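Local coordinates for inclusion membrane protein A (Chlamydia trachomatis, PDB 6E7E) that sits in the chlamydial inclusion membrane and, as a SNARE-like protein, takes part in the homotypic fusion of inclusions, here seen as its soluble domain, at residues L11-N22 and F60-L71; F106-V114 and A127-R135. The protein carries 2 engineered substitutions. All coordinates share one frame; numbering follows the deposited sequence.

Contact 1 (L11-N22 and F60-L71)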
loop_
_atom_site.group_PDB
_atom_site.type_symbol
_atom_site.label_atom_id
_atom_site.label_comp_id
_atom_site.label_asym_id
_atom_site.label_seq_id
_atom_site.Cartn_x
_atom_site.Cartn_y
_atom_site.Cartn_z
ATOM N N LEU A 11 -0.054 7.520 -14.149
ATOM C CA LEU A 11 0.774 7.231 -12.973
ATOM C C LEU A 11 0.620 8.337 -11.934
ATOM O O LEU A 11 0.615 8.040 -10.738
ATOM C CB LEU A 11 2.217 7.040 -13.394
ATOM C CG LEU A 11 3.144 6.591 -12.281
ATOM C CD1 LEU A 11 2.726 5.244 -11.674
ATOM C CD2 LEU A 11 4.560 6.527 -12.788
ATOM N N GLN A 12 0.538 9.582 -12.356
ATOM C CA GLN A 12 0.354 10.697 -11.415
ATOM C C GLN A 12 -0.897 10.451 -10.572
ATOM O O GLN A 12 -0.882 10.614 -9.349
ATOM C CB GLN A 12 0.248 11.975 -12.198
ATOM C CG GLN A 12 0.004 13.221 -11.385
ATOM C CD GLN A 12 -0.221 14.406 -12.293
ATOM O OE1 GLN A 12 -0.889 14.338 -13.324
ATOM N NE2 GLN A 12 0.373 15.519 -11.917
ATOM N N ARG A 13 -1.967 10.052 -11.240
ATOM C CA ARG A 13 -3.238 9.777 -10.540
ATOM C C ARG A 13 -3.064 8.614 -9.569
ATOM O O ARG A 13 -3.509 8.693 -8.412
ATOM C CB ARG A 13 -4.294 9.448 -11.595
ATOM C CG ARG A 13 -5.669 9.032 -11.099
ATOM C CD ARG A 13 -6.527 8.455 -12.252
ATOM N NE ARG A 13 -6.570 9.360 -13.404
ATOM C CZ ARG A 13 -6.115 9.143 -14.647
ATOM N NH1 ARG A 13 -5.643 7.965 -15.027
ATOM N NH2 ARG A 13 -6.164 10.132 -15.532
ATOM N N GLU A 14 -2.456 7.524 -10.010
ATOM C CA GLU A 14 -2.341 6.356 -9.123
ATOM C C GLU A 14 -1.379 6.631 -7.974
ATOM O O GLU A 14 -1.643 6.153 -6.876
ATOM C CB GLU A 14 -1.918 5.137 -9.928
ATOM C CG GLU A 14 -2.914 4.723 -10.998
ATOM C CD GLU A 14 -4.361 4.642 -10.533
ATOM O OE1 GLU A 14 -4.614 3.964 -9.545
ATOM O OE2 GLU A 14 -5.236 5.270 -11.154
ATOM N N VAL A 15 -0.286 7.357 -8.198
ATOM C CA VAL A 15 0.612 7.685 -7.069
ATOM C C VAL A 15 -0.092 8.624 -6.102
ATOM O O VAL A 15 0.067 8.448 -4.878
ATOM C CB VAL A 15 1.940 8.247 -7.578
ATOM C CG1 VAL A 15 2.752 8.856 -6.460
ATOM C CG2 VAL A 15 2.695 7.176 -8.300
ATOM N N GLY A 16 -0.879 9.560 -6.586
ATOM C CA GLY A 16 -1.660 10.395 -5.659
ATOM C C GLY A 16 -2.557 9.515 -4.796
ATOM O O GLY A 16 -2.666 9.736 -3.582
ATOM N N SER A 17 -3.209 8.549 -5.399
ATOM C CA SER A 17 -4.069 7.598 -4.655
ATOM C C SER A 17 -3.240 6.767 -3.687
ATOM O O SER A 17 -3.684 6.554 -2.551
ATOM C CB SER A 17 -4.831 6.739 -5.606
ATOM O OG SER A 17 -5.764 7.524 -6.299
ATOM N N LEU A 18 -2.086 6.283 -4.100
ATOM C CA LEU A 18 -1.222 5.503 -3.201
ATOM C C LEU A 18 -0.847 6.331 -1.978
ATOM O O LEU A 18 -0.758 5.759 -0.879
ATOM C CB LEU A 18 0.036 5.036 -3.917
ATOM C CG LEU A 18 -0.182 3.877 -4.869
ATOM C CD1 LEU A 18 1.024 3.780 -5.785
ATOM C CD2 LEU A 18 -0.420 2.587 -4.106
ATOM N N LYS A 19 -0.581 7.623 -2.132
ATOM C CA LYS A 19 -0.221 8.464 -0.988
ATOM C C LYS A 19 -1.429 8.611 -0.064
ATOM O O LYS A 19 -1.249 8.640 1.163
ATOM C CB LYS A 19 0.280 9.821 -1.461
ATOM C CG LYS A 19 1.656 9.748 -2.104
ATOM C CD LYS A 19 2.123 11.078 -2.630
ATOM C CE LYS A 19 3.522 11.003 -3.175
ATOM N NZ LYS A 19 4.000 12.321 -3.643
ATOM N N GLU A 20 -2.636 8.698 -0.602
ATOM C CA GLU A 20 -3.835 8.718 0.263
ATOM C C GLU A 20 -3.990 7.392 0.997
ATOM O O GLU A 20 -4.303 7.367 2.198
ATOM C CB GLU A 20 -5.081 8.990 -0.567
ATOM C CG GLU A 20 -5.094 10.359 -1.202
ATOM C CD GLU A 20 -6.433 10.748 -1.757
ATOM O OE1 GLU A 20 -7.271 9.854 -1.953
ATOM O OE2 GLU A 20 -6.650 11.949 -1.916
ATOM N N ILE A 21 -3.798 6.295 0.288
ATOM C CA ILE A 21 -3.878 4.942 0.869
ATOM C C ILE A 21 -2.837 4.830 1.970
ATOM O O ILE A 21 -3.131 4.319 3.051
ATOM C CB ILE A 21 -3.713 3.892 -0.234
ATOM C CG1 ILE A 21 -4.948 3.819 -1.126
ATOM C CG2 ILE A 21 -3.357 2.542 0.354
ATOM C CD1 ILE A 21 -4.665 3.126 -2.454
ATOM N N ASN A 22 -1.622 5.285 1.714
ATOM C CA ASN A 22 -0.560 5.227 2.736
ATOM C C ASN A 22 -0.994 5.953 4.000
ATOM O O ASN A 22 -0.837 5.456 5.110
ATOM C CB ASN A 22 0.702 5.870 2.165
ATOM C CG ASN A 22 1.845 5.888 3.148
ATOM O OD1 ASN A 22 2.336 6.948 3.545
ATOM N ND2 ASN A 22 2.220 4.731 3.617
ATOM N N PHE A 60 4.643 0.786 4.748
ATOM C CA PHE A 60 3.802 0.730 3.535
ATOM C C PHE A 60 4.352 1.708 2.493
ATOM O O PHE A 60 4.302 1.343 1.358
ATOM C CB PHE A 60 2.317 0.950 3.840
ATOM C CG PHE A 60 1.463 0.885 2.601
ATOM C CD1 PHE A 60 1.109 -0.319 2.028
ATOM C CD2 PHE A 60 1.155 2.023 1.901
ATOM C CE1 PHE A 60 0.385 -0.369 0.847
ATOM C CE2 PHE A 60 0.422 1.976 0.726
ATOM C CZ PHE A 60 0.043 0.780 0.196
ATOM N N ARG A 61 4.814 2.904 2.849
ATOM C CA ARG A 61 5.255 3.884 1.818
ATOM C C ARG A 61 6.357 3.248 0.973
ATOM O O ARG A 61 6.386 3.463 -0.249
ATOM C CB ARG A 61 5.654 5.221 2.448
ATOM C CG ARG A 61 6.939 5.215 3.257
ATOM C CD ARG A 61 7.481 6.634 3.348
ATOM N NE ARG A 61 8.534 6.762 4.348
ATOM C CZ ARG A 61 8.345 7.012 5.645
ATOM N NH1 ARG A 61 7.127 7.175 6.138
ATOM N NH2 ARG A 61 9.390 7.095 6.450
ATOM N N ASP A 62 7.182 2.426 1.606
ATOM C CA ASP A 62 8.334 1.797 0.920
ATOM C C ASP A 62 7.810 0.809 -0.120
ATOM O O ASP A 62 8.502 0.598 -1.089
ATOM C CB ASP A 62 9.299 1.140 1.913
ATOM C CG ASP A 62 9.951 2.147 2.841
ATOM O OD1 ASP A 62 10.332 3.226 2.346
ATOM O OD2 ASP A 62 10.047 1.854 4.056
ATOM N N ASN A 63 6.588 0.300 0.023
ATOM C CA ASN A 63 6.022 -0.741 -0.875
ATOM C C ASN A 63 5.539 -0.145 -2.206
ATOM O O ASN A 63 5.215 -0.938 -3.119
ATOM C CB ASN A 63 4.892 -1.501 -0.175
ATOM C CG ASN A 63 5.402 -2.431 0.910
ATOM O OD1 ASN A 63 4.846 -2.507 2.012
ATOM N ND2 ASN A 63 6.514 -3.088 0.628
ATOM N N TYR A 64 5.559 1.176 -2.386
ATOM C CA TYR A 64 5.244 1.748 -3.726
ATOM C C TYR A 64 6.319 2.737 -4.179
ATOM O O TYR A 64 6.129 3.461 -5.160
ATOM C CB TYR A 64 3.846 2.370 -3.813
ATOM C CG TYR A 64 3.588 3.504 -2.848
ATOM C CD1 TYR A 64 3.911 4.802 -3.170
ATOM C CD2 TYR A 64 3.014 3.285 -1.611
ATOM C CE1 TYR A 64 3.705 5.850 -2.297
ATOM C CE2 TYR A 64 2.782 4.320 -0.724
ATOM C CZ TYR A 64 3.167 5.601 -1.055
ATOM O OH TYR A 64 2.933 6.607 -0.164
ATOM N N LYS A 65 7.474 2.729 -3.529
ATOM C CA LYS A 65 8.543 3.709 -3.844
ATOM C C LYS A 65 8.917 3.675 -5.328
ATOM O O LYS A 65 9.259 4.736 -5.865
ATOM C CB LYS A 65 9.746 3.402 -2.963
ATOM C CG LYS A 65 10.946 4.300 -3.190
ATOM C CD LYS A 65 12.158 3.924 -2.364
ATOM C CE LYS A 65 12.137 2.499 -1.850
ATOM N NZ LYS A 65 13.502 1.971 -1.621
ATOM N N GLY A 66 8.921 2.517 -5.976
ATOM C CA GLY A 66 9.333 2.493 -7.385
ATOM C C GLY A 66 8.395 3.296 -8.256
ATOM O O GLY A 66 8.837 3.922 -9.222
ATOM N N PHE A 67 7.105 3.280 -7.954
ATOM C CA PHE A 67 6.108 4.052 -8.731
ATOM C C PHE A 67 6.327 5.533 -8.478
ATOM O O PHE A 67 6.196 6.330 -9.408
ATOM C CB PHE A 67 4.702 3.584 -8.413
ATOM C CG PHE A 67 4.399 2.208 -8.910
ATOM C CD1 PHE A 67 4.298 1.983 -10.267
ATOM C CD2 PHE A 67 4.327 1.135 -8.042
ATOM C CE1 PHE A 67 4.042 0.713 -10.750
ATOM C CE2 PHE A 67 4.072 -0.136 -8.525
ATOM C CZ PHE A 67 3.911 -0.335 -9.876
ATOM N N GLU A 68 6.500 5.896 -7.212
ATOM C CA GLU A 68 6.737 7.309 -6.874
ATOM C C GLU A 68 8.022 7.770 -7.559
ATOM O O GLU A 68 8.087 8.877 -8.142
ATOM C CB GLU A 68 6.765 7.455 -5.352
ATOM C CG GLU A 68 6.829 8.892 -4.918
ATOM C CD GLU A 68 6.633 9.128 -3.438
ATOM O OE1 GLU A 68 6.264 8.181 -2.729
ATOM O OE2 GLU A 68 6.856 10.265 -3.023
ATOM N N SER A 69 9.057 6.945 -7.510
ATOM C CA SER A 69 10.328 7.296 -8.174
ATOM C C SER A 69 10.153 7.454 -9.692
ATOM O O SER A 69 10.718 8.377 -10.288
ATOM C CB SER A 69 11.360 6.262 -7.881
ATOM O OG SER A 69 11.781 6.314 -6.528
ATOM N N LEU A 70 9.413 6.555 -10.328
ATOM C CA LEU A 70 9.173 6.614 -11.787
ATOM C C LEU A 70 8.506 7.933 -12.129
ATOM O O LEU A 70 8.921 8.624 -13.057
ATOM C CB LEU A 70 8.288 5.452 -12.217
ATOM C CG LEU A 70 8.035 5.351 -13.717
ATOM C CD1 LEU A 70 9.338 5.169 -14.492
ATOM C CD2 LEU A 70 7.080 4.217 -13.988
ATOM N N LEU A 71 7.486 8.277 -11.372
ATOM C CA LEU A 71 6.748 9.531 -11.637
ATOM C C LEU A 71 7.766 10.676 -11.588
ATOM O O LEU A 71 7.732 11.578 -12.434
ATOM C CB LEU A 71 5.624 9.696 -10.610
ATOM C CG LEU A 71 4.755 10.912 -10.831
ATOM C CD1 LEU A 71 3.909 10.710 -12.080
ATOM C CD2 LEU A 71 3.906 11.157 -9.602
HETATM O O HOH W 1 4.299 4.439 5.332
HETATM O O HOH W 2 3.929 7.025 6.033
#
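Asn22 and Arg61 bring the two backbones to within 6.0 Å, CA to CA, where helix 11-22 meets 60-71, whose regular helix starts after the N-cap residue Tyr64; the axes of 11-22 and 65-71 run roughly antiparallel at 137°, 9.8 Å apart. Two flat side chains show how a turn can be packed against a helix. Leu18 lays its CB over the centre of the Tyr64 ring in a CH-pi contact, 3.9 Å from CB to the centroid, while the carbonyl oxygen of Arg61 covers the opposite face. With chi1 at 60°, Tyr64 tucks CG between its own N and carbonyl carbon, and the hydroxyl extends to Asn22, OH to CB 3.3 Å. The amide of Asn22 brings ND2 to the edge of the Phe60 ring, 3.4 Å from CD2. No direct hydrogen bond joins the segments; instead one water accepts from both Asn22 ND2 and Arg61 N. Further along, Leu11 wedges CD2 against Leu70 CD2 (3.6 Å) and CD1 against Phe67 CD1, and Leu71 CD1 rests on the backbone of Gln12. Lys19 stretches out to a long salt bridge, NZ to Glu68 OE2 3.6 Å. Phe67 also touches Leu148 and Leu152 of helix 125-165, so the short helix packs on both long helices, 4-38 and 125-165, as in a helical bundle.

Contact 2 (F106-V114 and A127-R135). Engineered in segment 127-135: Ala127 (natural residue Val).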
loop_
_atom_site.group_PDB
_atom_site.type_symbol
_atom_site.label_atom_id
_atom_site.label_comp_id
_atom_site.label_asym_id
_atom_site.label_seq_id
_atom_site.Cartn_x
_atom_site.Cartn_y
_atom_site.Cartn_z
ATOM N N PHE A 106 -13.677 -1.445 3.948
ATOM C CA PHE A 106 -14.213 -2.506 4.832
ATOM C C PHE A 106 -13.609 -2.438 6.223
ATOM O O PHE A 106 -14.257 -2.751 7.220
ATOM C CB PHE A 106 -13.834 -3.909 4.357
ATOM C CG PHE A 106 -14.150 -4.252 2.923
ATOM C CD1 PHE A 106 -15.314 -3.784 2.336
ATOM C CD2 PHE A 106 -13.307 -5.067 2.169
ATOM C CE1 PHE A 106 -15.631 -4.110 1.024
ATOM C CE2 PHE A 106 -13.619 -5.388 0.855
ATOM C CZ PHE A 106 -14.781 -4.906 0.283
ATOM N N LEU A 107 -12.338 -2.096 6.317
ATOM C CA LEU A 107 -11.635 -2.134 7.610
ATOM C C LEU A 107 -12.020 -0.932 8.464
ATOM O O LEU A 107 -11.954 -1.049 9.685
ATOM C CB LEU A 107 -10.140 -2.147 7.328
ATOM C CG LEU A 107 -9.230 -2.369 8.527
ATOM C CD1 LEU A 107 -9.541 -3.674 9.251
ATOM C CD2 LEU A 107 -7.787 -2.376 8.059
ATOM N N THR A 108 -12.340 0.194 7.847
ATOM C CA THR A 108 -12.460 1.473 8.586
ATOM C C THR A 108 -13.353 1.383 9.818
ATOM O O THR A 108 -12.944 1.870 10.861
ATOM C CB THR A 108 -12.900 2.573 7.630
ATOM O OG1 THR A 108 -11.835 2.873 6.730
ATOM C CG2 THR A 108 -13.216 3.859 8.345
ATOM N N PRO A 109 -14.553 0.781 9.764
ATOM C CA PRO A 109 -15.394 0.807 10.961
ATOM C C PRO A 109 -15.064 -0.264 11.999
ATOM O O PRO A 109 -15.694 -0.267 13.054
ATOM C CB PRO A 109 -16.802 0.549 10.430
ATOM C CG PRO A 109 -16.672 0.084 9.035
ATOM C CD PRO A 109 -15.250 0.285 8.578
ATOM N N LEU A 110 -14.195 -1.202 11.700
ATOM C CA LEU A 110 -14.182 -2.433 12.519
ATOM C C LEU A 110 -13.556 -2.270 13.903
ATOM O O LEU A 110 -14.066 -2.892 14.831
ATOM C CB LEU A 110 -13.492 -3.538 11.727
ATOM C CG LEU A 110 -14.244 -3.936 10.451
ATOM C CD1 LEU A 110 -13.519 -5.100 9.805
ATOM C CD2 LEU A 110 -15.728 -4.232 10.636
ATOM N N ALA A 111 -12.559 -1.435 14.109
ATOM C CA ALA A 111 -11.985 -1.295 15.456
ATOM C C ALA A 111 -13.048 -0.711 16.394
ATOM O O ALA A 111 -13.218 -1.184 17.523
ATOM C CB ALA A 111 -10.751 -0.430 15.429
ATOM N N GLU A 112 -13.654 0.401 16.042
ATOM C CA GLU A 112 -14.711 0.971 16.916
ATOM C C GLU A 112 -15.912 0.020 16.937
ATOM O O GLU A 112 -16.572 -0.059 17.981
ATOM C CB GLU A 112 -15.131 2.362 16.434
ATOM C CG GLU A 112 -14.032 3.410 16.527
ATOM C CD GLU A 112 -13.720 3.798 17.959
ATOM O OE1 GLU A 112 -14.667 3.923 18.763
ATOM O OE2 GLU A 112 -12.526 3.979 18.281
ATOM N N GLU A 113 -16.250 -0.788 16.009
ATOM C CA GLU A 113 -17.330 -1.774 16.154
ATOM C C GLU A 113 -16.942 -2.813 17.208
ATOM O O GLU A 113 -17.785 -3.180 18.029
ATOM C CB GLU A 113 -17.726 -2.390 14.828
ATOM C CG GLU A 113 -18.841 -3.412 14.955
ATOM C CD GLU A 113 -20.191 -2.941 15.472
ATOM O OE1 GLU A 113 -20.378 -1.718 15.677
ATOM O OE2 GLU A 113 -21.075 -3.806 15.634
ATOM N N VAL A 114 -15.710 -3.297 17.220
ATOM C CA VAL A 114 -15.254 -4.229 18.268
ATOM C C VAL A 114 -15.390 -3.568 19.628
ATOM O O VAL A 114 -15.858 -4.214 20.572
ATOM C CB VAL A 114 -13.800 -4.626 18.012
ATOM C CG1 VAL A 114 -13.137 -5.192 19.241
ATOM C CG2 VAL A 114 -13.712 -5.587 16.851
ATOM N N ALA A 127 -16.475 -10.669 14.399
ATOM C CA ALA A 127 -15.612 -9.511 14.090
ATOM C C ALA A 127 -14.168 -9.976 13.942
ATOM O O ALA A 127 -13.463 -9.481 13.049
ATOM C CB ALA A 127 -15.742 -8.438 15.145
ATOM N N ILE A 128 -13.733 -10.858 14.820
ATOM C CA ILE A 128 -12.344 -11.355 14.767
ATOM C C ILE A 128 -12.130 -12.092 13.438
ATOM O O ILE A 128 -11.092 -11.917 12.793
ATOM C CB ILE A 128 -12.024 -12.212 15.990
ATOM C CG1 ILE A 128 -11.980 -11.355 17.250
ATOM C CG2 ILE A 128 -10.732 -12.999 15.789
ATOM C CD1 ILE A 128 -12.042 -12.153 18.527
ATOM N N GLU A 129 -13.089 -12.910 13.030
ATOM C CA GLU A 129 -12.970 -13.669 11.770
ATOM C C GLU A 129 -12.910 -12.701 10.586
ATOM O O GLU A 129 -12.115 -12.928 9.666
ATOM C CB GLU A 129 -14.152 -14.622 11.657
ATOM C CG GLU A 129 -14.224 -15.313 10.324
ATOM C CD GLU A 129 -12.987 -16.108 10.007
ATOM O OE1 GLU A 129 -12.207 -16.421 10.946
ATOM O OE2 GLU A 129 -12.811 -16.403 8.825
ATOM N N GLU A 130 -13.714 -11.646 10.610
ATOM C CA GLU A 130 -13.677 -10.658 9.527
ATOM C C GLU A 130 -12.305 -9.991 9.494
ATOM O O GLU A 130 -11.745 -9.782 8.395
ATOM C CB GLU A 130 -14.783 -9.640 9.718
ATOM C CG GLU A 130 -14.841 -8.660 8.583
ATOM C CD GLU A 130 -16.012 -7.703 8.622
ATOM O OE1 GLU A 130 -16.657 -7.613 9.677
ATOM O OE2 GLU A 130 -16.288 -7.063 7.589
ATOM N N LEU A 131 -11.764 -9.648 10.637
ATOM C CA LEU A 131 -10.454 -8.996 10.711
ATOM C C LEU A 131 -9.378 -9.915 10.147
ATOM O O LEU A 131 -8.501 -9.446 9.406
ATOM C CB LEU A 131 -10.139 -8.573 12.138
ATOM C CG LEU A 131 -10.904 -7.347 12.602
ATOM C CD1 LEU A 131 -10.744 -7.198 14.111
ATOM C CD2 LEU A 131 -10.419 -6.102 11.890
ATOM N N LYS A 132 -9.406 -11.191 10.487
ATOM C CA LYS A 132 -8.396 -12.113 9.961
ATOM C C LYS A 132 -8.507 -12.204 8.441
ATOM O O LYS A 132 -7.474 -12.285 7.738
ATOM C CB LYS A 132 -8.556 -13.501 10.547
ATOM C CG LYS A 132 -8.170 -13.624 12.005
ATOM C CD LYS A 132 -8.490 -14.981 12.537
ATOM C CE LYS A 132 -8.184 -15.130 14.008
ATOM N NZ LYS A 132 -8.796 -16.369 14.550
ATOM N N THR A 133 -9.728 -12.179 7.922
ATOM C CA THR A 133 -9.941 -12.286 6.462
ATOM C C THR A 133 -9.394 -11.034 5.774
ATOM O O THR A 133 -8.723 -11.155 4.716
ATOM C CB THR A 133 -11.431 -12.533 6.211
ATOM O OG1 THR A 133 -11.852 -13.712 6.901
ATOM C CG2 THR A 133 -11.747 -12.668 4.742
ATOM N N ILE A 134 -9.685 -9.866 6.293
ATOM C CA ILE A 134 -9.153 -8.616 5.711
ATOM C C ILE A 134 -7.634 -8.582 5.836
ATOM O O ILE A 134 -6.955 -8.178 4.888
ATOM C CB ILE A 134 -9.804 -7.386 6.357
ATOM C CG1 ILE A 134 -11.295 -7.365 6.038
ATOM C CG2 ILE A 134 -9.097 -6.124 5.894
ATOM C CD1 ILE A 134 -12.054 -6.415 6.908
ATOM N N ARG A 135 -7.080 -8.973 6.982
ATOM C CA ARG A 135 -5.615 -9.031 7.135
ATOM C C ARG A 135 -5.021 -9.876 6.017
ATOM O O ARG A 135 -4.025 -9.452 5.393
ATOM C CB ARG A 135 -5.291 -9.632 8.495
ATOM C CG ARG A 135 -3.819 -9.947 8.726
ATOM C CD ARG A 135 -3.643 -11.038 9.777
ATOM N NE ARG A 135 -4.180 -12.330 9.373
ATOM C CZ ARG A 135 -4.502 -13.338 10.184
ATOM N NH1 ARG A 135 -4.211 -13.287 11.476
ATOM N NH2 ARG A 135 -5.077 -14.420 9.701
#
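Val114 stands opposite Ala127 and Leu107 opposite Ile134 where helix 110-114 runs nearly antiparallel (161°) to helix 127-135, the axes 10.9 Å apart. The centre of the contact is Leu110, which shares its two methyls among three neighbours. Its CD1 meets CD1 of Ile134 tip to tip at 3.5 Å, and the same methyl lies 3.9 Å from Leu131 CD2. Its CD2 turns to the carboxylate of Glu130, 3.6 Å from OE1; the two side chains cross at about a right angle. Glu130 carries its CG anti to the backbone N (chi1 -176°) and is extended beyond it, which brings the carboxylate itself across to Leu110, where it lies against both methyls without a polar partner across the contact. Leu107 crosses Leu131 almost perpendicularly, CD1 to CD2 3.7 Å, and the same CD1 lies more loosely against Ile134 CG2. Phe106 contributes its CB, 4.0 Å from Ile134 CD1, while its ring leads away from the partner helix. At the other end Val114 places CG2 against the CB of Ala127, 3.9 Å away; Ala127 is an engineered residue, valine in the natural sequence. Behind this layer, Phe32 of helix 4-38 touches both Leu107 and Leu131, and Leu46 of helix 44-57 touches Val114 and Leu131, joining the pair to the rest of the bundle. Neither a hydrogen bond nor a salt bridge crosses between the segments. Cohesion between them therefore comes from the apolar packing of Leu107, Leu110, Val114, Leu131 and Ile134, and no polar bond from one segment to the other fixes their register.

How the contacts relate
Both contacts join roughly antiparallel helical segments of one bundle, yet they lie in different regions: their centres are 25 Å apart, their nearest atoms about 10 Å, and they do not touch. Contact 1 lies nearer the middle of the chain, contact 2 farther out, about 18 Å from its centre; each is partly buried. Helices 4-38 and 125-165 link them, since each helix supplies a segment to one contact and outside neighbours to the other. Their chemistry differs accordingly. Contact 1 buries more surface and mixes aromatic, water-mediated and ionic elements, whereas contact 2 is smaller and chiefly aliphatic. The one ionic pair across segments belongs to contact 1; in contact 2 a carboxylate meets only methyl groups.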